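Local atomic coordinates of putative exported protein (Bordetella pertussis Tohama I, PDB entry 2PFZ), a protein that binds pyroglutamic acid as an extracytoplasmic solute receptor and probably delivers it to a tripartite ATP-independent periplasmic transporter. Residues 53-58 / 107-112. Sequence-based numbering, arbitrary orientation.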
ATOM      1  N   ALA A  53       3.702   5.847 -15.979  1.00 19.45           N
ATOM      2  CA  ALA A  53       2.712   5.558 -17.030  1.00 18.75           C
ATOM      3  C   ALA A  53       1.562   6.575 -17.040  1.00 19.12           C
ATOM      4  O   ALA A  53       1.168   7.052 -18.102  1.00 19.33           O
ATOM      5  CB  ALA A  53       2.193   4.139 -16.893  1.00 18.08           C
ATOM      6  N   VAL A  54       1.047   6.928 -15.861  1.00 19.16           N
ATOM      7  CA  VAL A  54      -0.024   7.918 -15.744  1.00 19.88           C
ATOM      8  C   VAL A  54       0.526   9.355 -15.946  1.00 20.10           C
ATOM      9  O   VAL A  54      -0.134  10.186 -16.545  1.00 19.77           O
ATOM     10  CB  VAL A  54      -0.766   7.819 -14.376  1.00 19.98           C
ATOM     11  CG1 VAL A  54      -1.804   8.944 -14.225  1.00 18.44           C
ATOM     12  CG2 VAL A  54      -1.428   6.457 -14.227  1.00 19.73           C
ATOM     13  N   GLN A  55       1.738   9.633 -15.461  1.00 21.18           N
ATOM     14  CA  GLN A  55       2.345  10.932 -15.664  1.00 21.70           C
ATOM     15  C   GLN A  55       2.452  11.296 -17.147  1.00 22.08           C
ATOM     16  O   GLN A  55       2.215  12.457 -17.524  1.00 22.69           O
ATOM     17  CB  GLN A  55       3.733  10.995 -15.036  1.00 22.57           C
ATOM     18  CG  GLN A  55       4.322  12.385 -15.075  1.00 23.05           C
ATOM     19  CD  GLN A  55       5.684  12.464 -14.446  1.00 27.05           C
ATOM     20  OE1 GLN A  55       6.320  13.510 -14.487  1.00 28.62           O
ATOM     21  NE2 GLN A  55       6.139  11.367 -13.842  1.00 26.67           N
ATOM     22  N   GLY A  56       2.825  10.322 -17.970  1.00 20.98           N
ATOM     23  CA  GLY A  56       3.052  10.551 -19.413  1.00 21.78           C
ATOM     24  C   GLY A  56       1.757  10.398 -20.185  1.00 21.37           C
ATOM     25  O   GLY A  56       1.742  10.501 -21.428  1.00 21.77           O
ATOM     26  N   ASN A  57       0.659  10.177 -19.456  1.00 20.30           N
ATOM     27  CA  ASN A  57      -0.621   9.862 -20.070  1.00 19.86           C
ATOM     28  C   ASN A  57      -0.567   8.637 -20.990  1.00 20.13           C
ATOM     29  O   ASN A  57      -1.344   8.562 -21.964  1.00 20.30           O
ATOM     30  CB  ASN A  57      -1.221  11.056 -20.824  1.00 18.91           C
ATOM     31  CG  ASN A  57      -2.726  10.927 -20.999  1.00 20.07           C
ATOM     32  OD1 ASN A  57      -3.394  10.323 -20.164  1.00 20.17           O
ATOM     33  ND2 ASN A  57      -3.275  11.500 -22.091  1.00 19.30           N
ATOM     34  N   GLN A  58       0.330   7.688 -20.708  1.00 20.01           N
ATOM     35  CA  GLN A  58       0.272   6.380 -21.414  1.00 20.84           C
ATOM     36  C   GLN A  58      -0.936   5.567 -20.926  1.00 20.19           C
ATOM     37  O   GLN A  58      -1.621   4.868 -21.716  1.00 20.97           O
ATOM     38  CB  GLN A  58       1.566   5.577 -21.246  1.00 20.75           C
ATOM     39  CG  GLN A  58       2.829   6.237 -21.799  1.00 21.99           C
ATOM     40  CD  GLN A  58       4.068   5.365 -21.655  1.00 22.88           C
ATOM     41  OE1 GLN A  58       4.012   4.121 -21.769  1.00 27.37           O
ATOM     42  NE2 GLN A  58       5.204   6.008 -21.428  1.00 26.01           N
ATOM     43  N   ALA A 107       0.061  17.272  -8.333  1.00 18.85           N
ATOM     44  CA  ALA A 107      -0.266  18.396  -9.233  1.00 19.74           C
ATOM     45  C   ALA A 107       0.941  18.985  -9.964  1.00 20.49           C
ATOM     46  O   ALA A 107       0.815  19.337 -11.156  1.00 20.43           O
ATOM     47  CB  ALA A 107      -1.044  19.473  -8.522  1.00 19.71           C
ATOM     48  N   SER A 108       2.088  19.071  -9.279  1.00 20.97           N
ATOM     49  CA  SER A 108       3.362  19.549  -9.863  1.00 22.17           C
ATOM     50  C   SER A 108       3.862  18.693 -11.029  1.00 22.80           C
ATOM     51  O   SER A 108       4.747  19.117 -11.785  1.00 23.68           O
ATOM     52  CB  SER A 108       4.460  19.638  -8.794  1.00 22.10           C
ATOM     53  OG  SER A 108       4.960  18.344  -8.481  1.00 23.43           O
ATOM     54  N   GLN A 109       3.308  17.488 -11.163  1.00 23.02           N
ATOM     55  CA  GLN A 109       3.645  16.571 -12.249  1.00 23.58           C
ATOM     56  C   GLN A 109       2.409  16.221 -13.093  1.00 22.00           C
ATOM     57  O   GLN A 109       2.353  15.164 -13.714  1.00 21.79           O
ATOM     58  CB  GLN A 109       4.290  15.283 -11.699  1.00 22.64           C
ATOM     59  CG  GLN A 109       5.617  15.489 -10.968  1.00 25.30           C
ATOM     60  CD  GLN A 109       6.148  14.210 -10.308  1.00 25.18           C
ATOM     61  OE1 GLN A 109       5.418  13.216 -10.133  1.00 27.60           O
ATOM     62  NE2 GLN A 109       7.430  14.242  -9.916  1.00 28.81           N
ATOM     63  N   GLY A 110       1.403  17.090 -13.075  1.00 21.46           N
ATOM     64  CA  GLY A 110       0.222  16.924 -13.928  1.00 20.81           C
ATOM     65  C   GLY A 110      -0.714  15.772 -13.602  1.00 20.38           C
ATOM     66  O   GLY A 110      -1.395  15.266 -14.502  1.00 20.42           O
ATOM     67  N   MET A 111      -0.770  15.357 -12.331  1.00 19.65           N
ATOM     68  CA  MET A 111      -1.683  14.279 -11.917  1.00 19.86           C
ATOM     69  C   MET A 111      -2.639  14.690 -10.805  1.00 19.53           C
ATOM     70  O   MET A 111      -2.367  15.623 -10.043  1.00 19.34           O
ATOM     71  CB  MET A 111      -0.897  13.024 -11.483  1.00 19.39           C
ATOM     72  CG  MET A 111      -0.125  12.412 -12.633  1.00 20.13           C
ATOM     73  SD  MET A 111       0.877  11.023 -12.159  1.00 20.94           S
ATOM     74  CE  MET A 111       2.346  11.855 -11.565  1.00 20.19           C
ATOM     75  N   MET A 112      -3.755  13.978 -10.731  1.00 19.59           N
ATOM     76  CA  MET A 112      -4.720  14.117  -9.649  1.00 21.08           C
ATOM     77  C   MET A 112      -4.795  12.869  -8.795  1.00 18.94           C
ATOM     78  O   MET A 112      -4.650  11.754  -9.295  1.00 17.89           O
ATOM     79  CB  MET A 112      -6.111  14.369 -10.210  1.00 21.07           C
ATOM     80  CG  MET A 112      -6.146  15.488 -11.165  1.00 23.28           C
ATOM     81  SD  MET A 112      -7.706  15.576 -12.049  1.00 26.73           S
ATOM     82  CE  MET A 112      -8.845  15.203 -10.707  1.00 21.43           C
TER
HETATM   83  O   HOH W   1       2.059  14.916 -16.458  1.00 28.00           O
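M111 lays its thioether against the last turn of helix 50-55, where Q55 and V54 receive it. Its CG is anti to the carbonyl carbon (chi1 -65°), which carries the chain across to the helix; a bend at chi3 (-84°) then turns CE onto Q55, 3.8 Å from Q55 CB. The sulfur lies over the backbone, M111 SD 3.7 Å from Q55 N, with V54 CG1 on the same helix-facing side, 4.0 Å from M111 SD. A long, unbranched and flexible methionine suits this place by following the helix surface, while beta-branched V54 offers a compact methyl to the buried side.

Q55 gives up the most surface. Its extended chain passes the methionine with its methylenes, CG reaching 3.7 Å from Q109 O, and brings its amide over that of Q109, the two planes nearly parallel (9° apart). Apolar stems with polar ends fit both glutamines to this partly exposed margin. No direct hydrogen bond joins the segments; one water donates to Q55 O (2.7 Å) and to Q109 O (2.8 Å), linking the backbones.

Both carbonyls lie at helix C-terminal ends, Q55 in the last turn, Q109 just before G110. N57 and G110, both with positive phi, readily taken by glycine, close Schellman motifs, the first with a weak Q58 N to A53 O bond. Two helix C-termini meet beside edge strand 111-118 of this periplasmic binding protein fold.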